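Local coordinates for protein cellulase (Uncultured bacterium, PDB 3WX5) that probably hydrolyses internal beta-1,4-glucosidic bonds of cellulose, as a family 12 endoglucanase with a carbohydrate-binding cleft, at residues Tyr122-Ser127 with Trp214-Val219; Gly138-Met143 with Asn179-Arg184; Val152-Asn157 with Glu170-Asp175. One frame throughout, in Å; residues are numbered along the deposited sequence.

Interaction 1 (Tyr122-Ser127 with Trp214-Val219); sequences YDLWFS and WYLHAV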
loop_
_atom_site.group_PDB
_atom_site.type_symbol
_atom_site.label_atom_id
_atom_site.label_comp_id
_atom_site.label_asym_id
_atom_site.label_seq_id
_atom_site.Cartn_x
_atom_site.Cartn_y
_atom_site.Cartn_z
ATOM N N TYR A 122 -1.459 2.383 -2.930
ATOM C CA TYR A 122 -1.866 1.991 -1.569
ATOM C C TYR A 122 -2.100 0.468 -1.576
ATOM O O TYR A 122 -2.448 -0.106 -2.610
ATOM C CB TYR A 122 -3.173 2.694 -1.225
ATOM C CG TYR A 122 -2.987 4.113 -0.739
ATOM C CD1 TYR A 122 -2.835 5.171 -1.638
ATOM C CD2 TYR A 122 -2.884 4.381 0.609
ATOM C CE1 TYR A 122 -2.667 6.467 -1.179
ATOM C CE2 TYR A 122 -2.740 5.666 1.074
ATOM C CZ TYR A 122 -2.592 6.701 0.176
ATOM O OH TYR A 122 -2.432 7.999 0.628
ATOM N N ASP A 123 -2.005 -0.146 -0.405
ATOM C CA ASP A 123 -2.236 -1.582 -0.226
ATOM C C ASP A 123 -2.869 -1.697 1.158
ATOM O O ASP A 123 -2.246 -1.294 2.142
ATOM C CB ASP A 123 -0.859 -2.308 -0.269
ATOM C CG ASP A 123 -0.985 -3.778 -0.619
ATOM O OD1 ASP A 123 -2.050 -4.129 -1.125
ATOM O OD2 ASP A 123 -0.016 -4.567 -0.456
ATOM N N LEU A 124 -4.153 -2.071 1.224
ATOM C CA LEU A 124 -4.819 -2.226 2.523
ATOM C C LEU A 124 -5.156 -3.697 2.726
ATOM O O LEU A 124 -5.650 -4.358 1.805
ATOM C CB LEU A 124 -6.129 -1.412 2.551
ATOM C CG LEU A 124 -6.032 0.108 2.755
ATOM C CD1 LEU A 124 -5.334 0.777 1.595
ATOM C CD2 LEU A 124 -7.446 0.696 2.914
ATOM N N TRP A 125 -5.048 -4.166 3.974
ATOM C CA TRP A 125 -5.126 -5.597 4.238
ATOM C C TRP A 125 -6.273 -5.830 5.224
ATOM O O TRP A 125 -6.389 -5.121 6.228
ATOM C CB TRP A 125 -3.799 -6.129 4.834
ATOM C CG TRP A 125 -2.711 -6.325 3.819
ATOM C CD1 TRP A 125 -1.590 -5.554 3.644
ATOM C CD2 TRP A 125 -2.656 -7.346 2.813
ATOM N NE1 TRP A 125 -0.833 -6.061 2.614
ATOM C CE2 TRP A 125 -1.493 -7.118 2.047
ATOM C CE3 TRP A 125 -3.467 -8.441 2.501
ATOM C CZ2 TRP A 125 -1.080 -7.995 1.028
ATOM C CZ3 TRP A 125 -3.084 -9.282 1.448
ATOM C CH2 TRP A 125 -1.940 -9.000 0.675
ATOM N N PHE A 126 -7.084 -6.835 4.923
ATOM C CA PHE A 126 -8.267 -7.187 5.720
ATOM C C PHE A 126 -8.293 -8.684 6.025
ATOM O O PHE A 126 -7.880 -9.508 5.208
ATOM C CB PHE A 126 -9.541 -6.865 4.932
ATOM C CG PHE A 126 -9.599 -5.449 4.423
ATOM C CD1 PHE A 126 -8.903 -5.079 3.274
ATOM C CD2 PHE A 126 -10.428 -4.516 5.029
ATOM C CE1 PHE A 126 -8.930 -3.746 2.827
ATOM C CE2 PHE A 126 -10.542 -3.224 4.521
ATOM C CZ PHE A 126 -9.816 -2.858 3.387
ATOM N N SER A 127 -8.908 -9.054 7.151
ATOM C CA SER A 127 -9.246 -10.457 7.311
ATOM C C SER A 127 -10.213 -10.669 8.462
ATOM O O SER A 127 -10.438 -9.749 9.254
ATOM C CB SER A 127 -7.988 -11.279 7.564
ATOM O OG SER A 127 -7.753 -11.362 8.955
ATOM N N TRP A 214 -15.167 -8.263 8.334
ATOM C CA TRP A 214 -13.708 -8.434 8.349
ATOM C C TRP A 214 -13.058 -7.201 8.985
ATOM O O TRP A 214 -13.639 -6.121 8.956
ATOM C CB TRP A 214 -13.175 -8.641 6.930
ATOM C CG TRP A 214 -13.539 -9.984 6.342
ATOM C CD1 TRP A 214 -14.136 -11.036 6.987
ATOM C CD2 TRP A 214 -13.401 -10.382 4.966
ATOM N NE1 TRP A 214 -14.343 -12.081 6.094
ATOM C CE2 TRP A 214 -13.901 -11.700 4.855
ATOM C CE3 TRP A 214 -12.882 -9.755 3.824
ATOM C CZ2 TRP A 214 -13.907 -12.403 3.643
ATOM C CZ3 TRP A 214 -12.871 -10.450 2.635
ATOM C CH2 TRP A 214 -13.351 -11.771 2.554
ATOM N N TYR A 215 -11.874 -7.377 9.570
ATOM C CA TYR A 215 -11.094 -6.270 10.112
ATOM C C TYR A 215 -10.169 -5.693 9.053
ATOM O O TYR A 215 -9.490 -6.444 8.380
ATOM C CB TYR A 215 -10.217 -6.792 11.230
ATOM C CG TYR A 215 -11.055 -7.231 12.389
ATOM C CD1 TYR A 215 -11.534 -6.292 13.314
ATOM C CD2 TYR A 215 -11.481 -8.542 12.496
ATOM C CE1 TYR A 215 -12.356 -6.681 14.368
ATOM C CE2 TYR A 215 -12.317 -8.939 13.537
ATOM C CZ TYR A 215 -12.752 -7.999 14.460
ATOM O OH TYR A 215 -13.576 -8.383 15.482
ATOM N N LEU A 216 -10.077 -4.364 9.018
ATOM C CA LEU A 216 -8.947 -3.655 8.422
ATOM C C LEU A 216 -7.751 -3.740 9.348
ATOM O O LEU A 216 -7.845 -3.342 10.516
ATOM C CB LEU A 216 -9.325 -2.193 8.183
ATOM C CG LEU A 216 -8.194 -1.269 7.705
ATOM C CD1 LEU A 216 -7.599 -1.771 6.363
ATOM C CD2 LEU A 216 -8.726 0.186 7.587
ATOM N N HIS A 217 -6.644 -4.309 8.858
ATOM C CA HIS A 217 -5.434 -4.444 9.690
ATOM C C HIS A 217 -4.393 -3.374 9.454
ATOM O O HIS A 217 -3.680 -2.979 10.381
ATOM C CB HIS A 217 -4.790 -5.811 9.435
ATOM C CG HIS A 217 -5.569 -6.937 10.026
ATOM N ND1 HIS A 217 -5.485 -7.260 11.368
ATOM C CD2 HIS A 217 -6.549 -7.714 9.509
ATOM C CE1 HIS A 217 -6.278 -8.287 11.610
ATOM N NE2 HIS A 217 -6.950 -8.570 10.505
ATOM N N ALA A 218 -4.261 -2.935 8.200
ATOM C CA ALA A 218 -3.130 -2.087 7.839
ATOM C C ALA A 218 -3.486 -1.217 6.669
ATOM O O ALA A 218 -4.098 -1.692 5.727
ATOM C CB ALA A 218 -1.916 -2.966 7.455
ATOM N N VAL A 219 -3.023 0.032 6.704
ATOM C CA VAL A 219 -3.143 0.929 5.564
ATOM C C VAL A 219 -1.707 1.283 5.170
ATOM O O VAL A 219 -0.992 1.959 5.951
ATOM C CB VAL A 219 -3.889 2.233 5.969
ATOM C CG1 VAL A 219 -3.979 3.208 4.767
ATOM C CG2 VAL A 219 -5.297 1.883 6.470
#

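Interaction 2 (Gly138-Met143 with Asn179-Arg184); sequences GGAELM and NYIAYR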
loop_
_atom_site.group_PDB
_atom_site.type_symbol
_atom_site.label_atom_id
_atom_site.label_comp_id
_atom_site.label_asym_id
_atom_site.label_seq_id
_atom_site.Cartn_x
_atom_site.Cartn_y
_atom_site.Cartn_z
ATOM N N GLY A 138 -8.151 -15.810 3.485
ATOM C CA GLY A 138 -9.580 -15.756 3.851
ATOM C C GLY A 138 -10.084 -14.340 4.051
ATOM O O GLY A 138 -11.276 -14.116 4.341
ATOM N N GLY A 139 -9.201 -13.381 3.798
ATOM C CA GLY A 139 -9.571 -11.959 3.803
ATOM C C GLY A 139 -9.397 -11.300 2.451
ATOM O O GLY A 139 -9.911 -11.803 1.466
ATOM N N ALA A 140 -8.846 -10.083 2.440
ATOM C CA ALA A 140 -8.802 -9.304 1.194
ATOM C C ALA A 140 -7.622 -8.345 1.209
ATOM O O ALA A 140 -7.064 -8.008 2.264
ATOM C CB ALA A 140 -10.106 -8.514 0.983
ATOM N N GLU A 141 -7.240 -7.934 0.005
ATOM C CA GLU A 141 -6.241 -6.918 -0.194
ATOM C C GLU A 141 -6.878 -5.917 -1.139
ATOM O O GLU A 141 -7.397 -6.301 -2.205
ATOM C CB GLU A 141 -4.999 -7.525 -0.871
ATOM C CG GLU A 141 -3.962 -6.481 -1.322
ATOM C CD GLU A 141 -2.791 -7.106 -2.083
ATOM O OE1 GLU A 141 -2.852 -8.304 -2.448
ATOM O OE2 GLU A 141 -1.788 -6.400 -2.298
ATOM N N LEU A 142 -6.832 -4.647 -0.747
ATOM C CA LEU A 142 -7.384 -3.581 -1.571
ATOM C C LEU A 142 -6.271 -2.619 -1.955
ATOM O O LEU A 142 -5.613 -2.034 -1.096
ATOM C CB LEU A 142 -8.516 -2.859 -0.834
ATOM C CG LEU A 142 -9.337 -1.836 -1.624
ATOM C CD1 LEU A 142 -10.715 -1.575 -0.939
ATOM C CD2 LEU A 142 -8.569 -0.535 -1.782
ATOM N N MET A 143 -5.997 -2.543 -3.248
ATOM C CA MET A 143 -4.962 -1.655 -3.751
ATOM C C MET A 143 -5.586 -0.429 -4.428
ATOM O O MET A 143 -6.640 -0.525 -5.061
ATOM C CB MET A 143 -4.067 -2.371 -4.774
ATOM C CG MET A 143 -3.431 -3.674 -4.298
ATOM S SD MET A 143 -1.874 -4.002 -5.210
ATOM C CE MET A 143 -0.697 -2.855 -4.435
ATOM N N ASN A 179 -9.192 -12.197 -1.251
ATOM C CA ASN A 179 -9.776 -11.478 -2.373
ATOM C C ASN A 179 -8.892 -10.280 -2.664
ATOM O O ASN A 179 -8.593 -9.487 -1.771
ATOM C CB ASN A 179 -11.185 -10.964 -2.028
ATOM C CG ASN A 179 -12.252 -12.057 -2.008
ATOM O OD1 ASN A 179 -13.378 -11.824 -1.521
ATOM N ND2 ASN A 179 -11.953 -13.215 -2.603
ATOM N N TYR A 180 -8.522 -10.114 -3.934
ATOM C CA TYR A 180 -7.672 -9.001 -4.354
ATOM C C TYR A 180 -8.519 -8.026 -5.142
ATOM O O TYR A 180 -9.157 -8.413 -6.128
ATOM C CB TYR A 180 -6.566 -9.530 -5.253
ATOM C CG TYR A 180 -5.755 -8.484 -6.002
ATOM C CD1 TYR A 180 -4.547 -8.024 -5.490
ATOM C CD2 TYR A 180 -6.094 -8.126 -7.307
ATOM C CE1 TYR A 180 -3.737 -7.111 -6.202
ATOM C CE2 TYR A 180 -5.286 -7.200 -8.054
ATOM C CZ TYR A 180 -4.103 -6.729 -7.498
ATOM O OH TYR A 180 -3.256 -5.930 -8.244
ATOM N N ILE A 181 -8.591 -6.787 -4.678
ATOM C CA ILE A 181 -9.311 -5.751 -5.414
ATOM C C ILE A 181 -8.364 -4.597 -5.695
ATOM O O ILE A 181 -7.703 -4.100 -4.789
ATOM C CB ILE A 181 -10.524 -5.170 -4.627
ATOM C CG1 ILE A 181 -11.320 -6.282 -3.906
ATOM C CG2 ILE A 181 -11.446 -4.446 -5.613
ATOM C CD1 ILE A 181 -10.962 -6.441 -2.415
ATOM N N ALA A 182 -8.227 -4.216 -6.964
ATOM C CA ALA A 182 -7.337 -3.087 -7.271
ATOM C C ALA A 182 -8.129 -1.986 -7.966
ATOM O O ALA A 182 -8.873 -2.249 -8.927
ATOM C CB ALA A 182 -6.196 -3.542 -8.147
ATOM N N TYR A 183 -7.920 -0.752 -7.524
ATOM C CA TYR A 183 -8.520 0.396 -8.207
ATOM C C TYR A 183 -7.399 1.128 -8.903
ATOM O O TYR A 183 -6.543 1.693 -8.246
ATOM C CB TYR A 183 -9.207 1.338 -7.205
ATOM C CG TYR A 183 -10.388 0.670 -6.516
ATOM C CD1 TYR A 183 -10.192 -0.142 -5.395
ATOM C CD2 TYR A 183 -11.684 0.784 -7.038
ATOM C CE1 TYR A 183 -11.274 -0.806 -4.781
ATOM C CE2 TYR A 183 -12.778 0.141 -6.419
ATOM C CZ TYR A 183 -12.559 -0.645 -5.292
ATOM O OH TYR A 183 -13.589 -1.384 -4.737
ATOM N N ARG A 184 -7.423 1.147 -10.232
ATOM C CA ARG A 184 -6.364 1.812 -10.971
ATOM C C ARG A 184 -6.915 3.136 -11.480
ATOM O O ARG A 184 -7.840 3.141 -12.297
ATOM C CB ARG A 184 -5.918 0.942 -12.161
ATOM C CG ARG A 184 -4.701 1.512 -12.889
ATOM C CD ARG A 184 -4.369 0.737 -14.185
ATOM N NE ARG A 184 -2.954 0.924 -14.474
ATOM C CZ ARG A 184 -2.175 0.012 -15.057
ATOM N NH1 ARG A 184 -2.710 -1.116 -15.531
ATOM N NH2 ARG A 184 -0.864 0.232 -15.160
#

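Interaction 3 (Val152-Asn157 with Glu170-Asp175); sequences VMPGGN and EVWFAD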
loop_
_atom_site.group_PDB
_atom_site.type_symbol
_atom_site.label_atom_id
_atom_site.label_comp_id
_atom_site.label_asym_id
_atom_site.label_seq_id
_atom_site.Cartn_x
_atom_site.Cartn_y
_atom_site.Cartn_z
ATOM N N VAL A 152 2.518 -2.378 -16.577
ATOM C CA VAL A 152 2.242 -3.344 -15.524
ATOM C C VAL A 152 0.728 -3.399 -15.288
ATOM O O VAL A 152 0.047 -2.412 -15.541
ATOM C CB VAL A 152 3.005 -2.961 -14.227
ATOM C CG1 VAL A 152 4.515 -3.135 -14.434
ATOM C CG2 VAL A 152 2.677 -1.516 -13.807
ATOM N N MET A 153 0.195 -4.562 -14.899
ATOM C CA MET A 153 -1.267 -4.782 -14.834
ATOM C C MET A 153 -1.591 -5.267 -13.413
ATOM O O MET A 153 -0.808 -5.999 -12.831
ATOM C CB MET A 153 -1.691 -5.887 -15.819
ATOM C CG MET A 153 -1.797 -5.434 -17.279
ATOM S SD MET A 153 -2.951 -4.047 -17.479
ATOM C CE MET A 153 -2.153 -3.103 -18.793
ATOM N N PRO A 154 -2.760 -4.883 -12.874
ATOM C CA PRO A 154 -3.289 -5.519 -11.662
ATOM C C PRO A 154 -3.525 -7.012 -11.871
ATOM O O PRO A 154 -3.681 -7.476 -13.024
ATOM C CB PRO A 154 -4.631 -4.804 -11.477
ATOM C CG PRO A 154 -4.382 -3.447 -12.028
ATOM C CD PRO A 154 -3.609 -3.756 -13.287
ATOM N N GLY A 155 -3.519 -7.758 -10.772
ATOM C CA GLY A 155 -3.983 -9.155 -10.777
ATOM C C GLY A 155 -5.422 -9.290 -11.228
ATOM O O GLY A 155 -6.200 -8.336 -11.164
ATOM N N GLY A 156 -5.787 -10.482 -11.680
ATOM C CA GLY A 156 -7.206 -10.795 -11.897
ATOM C C GLY A 156 -7.744 -10.228 -13.197
ATOM O O GLY A 156 -7.026 -10.152 -14.194
ATOM N N ASN A 157 -9.004 -9.799 -13.167
ATOM C CA ASN A 157 -9.710 -9.351 -14.357
ATOM C C ASN A 157 -10.317 -7.985 -14.081
ATOM O O ASN A 157 -10.768 -7.705 -12.961
ATOM C CB ASN A 157 -10.867 -10.294 -14.689
ATOM C CG ASN A 157 -10.414 -11.701 -14.941
ATOM O OD1 ASN A 157 -10.797 -12.624 -14.217
ATOM N ND2 ASN A 157 -9.661 -11.889 -16.015
ATOM N N GLU A 170 -10.551 2.173 -12.724
ATOM C CA GLU A 170 -10.777 0.779 -13.123
ATOM C C GLU A 170 -10.847 -0.116 -11.914
ATOM O O GLU A 170 -10.003 0.002 -11.030
ATOM C CB GLU A 170 -9.595 0.304 -13.979
ATOM C CG GLU A 170 -9.309 1.210 -15.193
ATOM C CD GLU A 170 -8.074 0.787 -15.949
ATOM O OE1 GLU A 170 -7.520 -0.272 -15.620
ATOM O OE2 GLU A 170 -7.618 1.533 -16.844
ATOM N N VAL A 171 -11.803 -1.054 -11.891
ATOM C CA VAL A 171 -11.878 -2.008 -10.790
ATOM C C VAL A 171 -11.416 -3.378 -11.286
ATOM O O VAL A 171 -11.898 -3.854 -12.325
ATOM C CB VAL A 171 -13.319 -2.110 -10.220
ATOM C CG1 VAL A 171 -13.337 -2.943 -8.971
ATOM C CG2 VAL A 171 -13.888 -0.697 -9.912
ATOM N N TRP A 172 -10.395 -3.931 -10.625
ATOM C CA TRP A 172 -9.843 -5.267 -10.957
ATOM C C TRP A 172 -10.056 -6.198 -9.795
ATOM O O TRP A 172 -9.957 -5.761 -8.642
ATOM C CB TRP A 172 -8.337 -5.162 -11.202
ATOM C CG TRP A 172 -8.007 -4.367 -12.424
ATOM C CD1 TRP A 172 -8.122 -3.005 -12.596
ATOM C CD2 TRP A 172 -7.565 -4.897 -13.662
ATOM N NE1 TRP A 172 -7.766 -2.660 -13.894
ATOM C CE2 TRP A 172 -7.401 -3.810 -14.557
ATOM C CE3 TRP A 172 -7.200 -6.192 -14.083
ATOM C CZ2 TRP A 172 -6.926 -3.987 -15.866
ATOM C CZ3 TRP A 172 -6.770 -6.371 -15.385
ATOM C CH2 TRP A 172 -6.620 -5.272 -16.261
ATOM N N PHE A 173 -10.359 -7.470 -10.077
ATOM C CA PHE A 173 -10.664 -8.420 -9.007
ATOM C C PHE A 173 -9.958 -9.748 -9.279
ATOM O O PHE A 173 -10.032 -10.260 -10.396
ATOM C CB PHE A 173 -12.183 -8.677 -8.917
ATOM C CG PHE A 173 -12.557 -9.738 -7.906
ATOM C CD1 PHE A 173 -12.248 -9.564 -6.569
ATOM C CD2 PHE A 173 -13.073 -10.958 -8.318
ATOM C CE1 PHE A 173 -12.534 -10.545 -5.634
ATOM C CE2 PHE A 173 -13.367 -11.945 -7.393
ATOM C CZ PHE A 173 -13.068 -11.742 -6.049
ATOM N N ALA A 174 -9.279 -10.308 -8.274
ATOM C CA ALA A 174 -8.870 -11.709 -8.363
ATOM C C ALA A 174 -9.349 -12.476 -7.153
ATOM O O ALA A 174 -9.138 -12.052 -6.019
ATOM C CB ALA A 174 -7.331 -11.830 -8.466
ATOM N N ASP A 175 -9.723 -13.724 -7.395
ATOM C CA ASP A 175 -10.116 -14.615 -6.325
ATOM C C ASP A 175 -8.948 -15.567 -5.988
ATOM O O ASP A 175 -8.789 -16.626 -6.605
ATOM C CB ASP A 175 -11.373 -15.377 -6.771
ATOM C CG ASP A 175 -11.857 -16.346 -5.726
ATOM O OD1 ASP A 175 -11.367 -16.287 -4.576
ATOM O OD2 ASP A 175 -12.721 -17.172 -6.072
HETATM O O HOH W 1 -11.812 -11.972 -11.536
#

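Interaction 1 (Tyr122-Ser127 with Trp214-Val219)
Trp125 and Ser127 carry the backbone bonds that join strand 122-127 to the antiparallel strand 215-219. Trp125 O takes the N-H of His217 at 2.8 Å in a nearly straight bond (171°), while Trp125 N reaches Ala218 O at 3.2 Å. Trp125 faces both His217 and Ala218, a beta bulge, and the buried Ala218 N has no partner. Beyond the bulge Ser127 N and O pair with Tyr215 O and N.

Near the strand end His217 NE2 gives a weak hydrogen bond to Ser127 OG (3.3 Å). The firmer partner of Ser127 OG is Ser129 N, and Ser129 O weakly engages His217 NE2.

Apolar contacts gather on the face of Leu124, Phe126, Leu216 and Val219. Leu216 lays CD1 over one face of the Phe126 ring, 4.0 Å from the centroid, in a CH-pi contact, its CG turned anti to N (chi1 173°). The same methyl meets Leu124 CB at 4.1 Å, and Val219 CG2 touches Leu124 CG.

The chemistry is two-sided: a hydrocarbon face set against strand 101-111 and helix 197-206, and an opposite aromatic face, Trp125 among Trp85, Tyr136 and Trp178, consistent with the sugar-binding side of a family 12 enzyme.

Interaction 2 (Gly138-Met143 with Asn179-Arg184)
Leu142 and Tyr183 form the dense part of one face of the parallel pair 140-143 and 179-184. Leu142 CG comes to the edge of the phenol, 3.8 Å from Tyr183 CE1; Phe200 and Ala204 of helix 197-206 close over this cluster, and Tyr183 OH is held by Asp203.

On the other face Glu141 and Tyr180 run side by side because both have CG anti to N (chi1 171° and 168°). Carboxylate and ring planes are 84° apart, and Glu141 OE1 lies in the ring plane at its edge, 3.5 Å from Tyr180 CD1. That oxygen is hydrogen-bonded by Trp178 NE1, while Tyr180 OH is tied to Gly155 N. Met143 SD sits 3.8 Å from Tyr180 CE1, an oblique Met-aromatic contact.

Packing thins toward the start of the strands, where the partly exposed Asn179 meets the other strand through its CB, 4.0 Å from Ala140 CB, and through its backbone. Asn179 N meets Gly139 O at 2.8 Å, the first of five bonds that continue through Glu141, Ile181 and Met143 to Tyr183 N.

Such a parallel pair set among antiparallel neighbours belongs to the curved beta-jelly-roll sheet of family 12 glycoside hydrolases, whose concave side forms the substrate cleft.

Interaction 3 (Val152-Asn157 with Glu170-Asp175)
Asn157 and Phe173 face each other as an antiparallel hydrogen-bonded pair: Phe173 N reaches Asn157 O at 2.9 Å, and Asn157 N returns to Phe173 O at 3.0 Å, the latter donor standing 38° out of the carbonyl plane. A water reinforces the pair, donating to both Phe173 O (2.7 Å) and Asn157 OD1, so the carbonyl of Phe173 is gripped twice.

Trp172 is also bonded within its own strand. Its CG lies beside the backbone N (chi1 -67°), which swings the indole back toward Glu170. There NE1 points, exactly in the ring plane, at the anti lone pair of Glu170 OE1 (3.0 Å), which helps fix the rotation of the indole. Glu170 also has a long, weak ion pair with Arg158.

Packing spreads from this anchored ring. The Pro154 and Trp172 side chains cross at about a right angle, Pro154 CG lying over the face of the five-membered ring, 3.7 Å from its centroid, in a CH-pi contact. The sulfur of Met153 approaches the six-membered ring obliquely, SD 4.1 Å from Trp172 CH2, a Met-aromatic contact. Were Trp172 replaced by alanine, Pro154 and Met153 would probably lose the ring they pack on and Glu170 OE1 its N-H donor.

Farther along, at Gly156 the positive phi brings CA to 3.2 Å from Phe173 O and 3.6 Å from Ala174 CB.

The loop leaves strand 140-149, passes the side chains of Tyr180, Arg184 and Trp145, and reaches strand 167-175 as strand 157-164 begins. Strand 179-185 runs on the other flank of 167-175, where Tyr180 OH binds Gly155 N and Arg184 binds Val152 O, while Phe173 stacks on Tyr209 beyond helix 197-206.

From the N terminus, the chain lays down 122-127, then 138-143, the loop 152-157, and strands 170-175, 179-184 and 214-219 in turn. The contacts close in the reverse order without crossing: interaction 3 shuts the shortest loop, interaction 2 encloses it, and interaction 1 encloses both. Interactions 1 and 2 touch through neighbouring strands 117-127 and 140-149, where Leu124 N probably bonds Leu142 O. Interactions 2 and 3 meet where strand 179-185 lies beside 167-175. Interactions 1 and 3 do not touch, their centres being about 17 Å apart. Together with the pairings between them, the three contacts run across one mixed sheet, with the 152-157 loop secured at its far side.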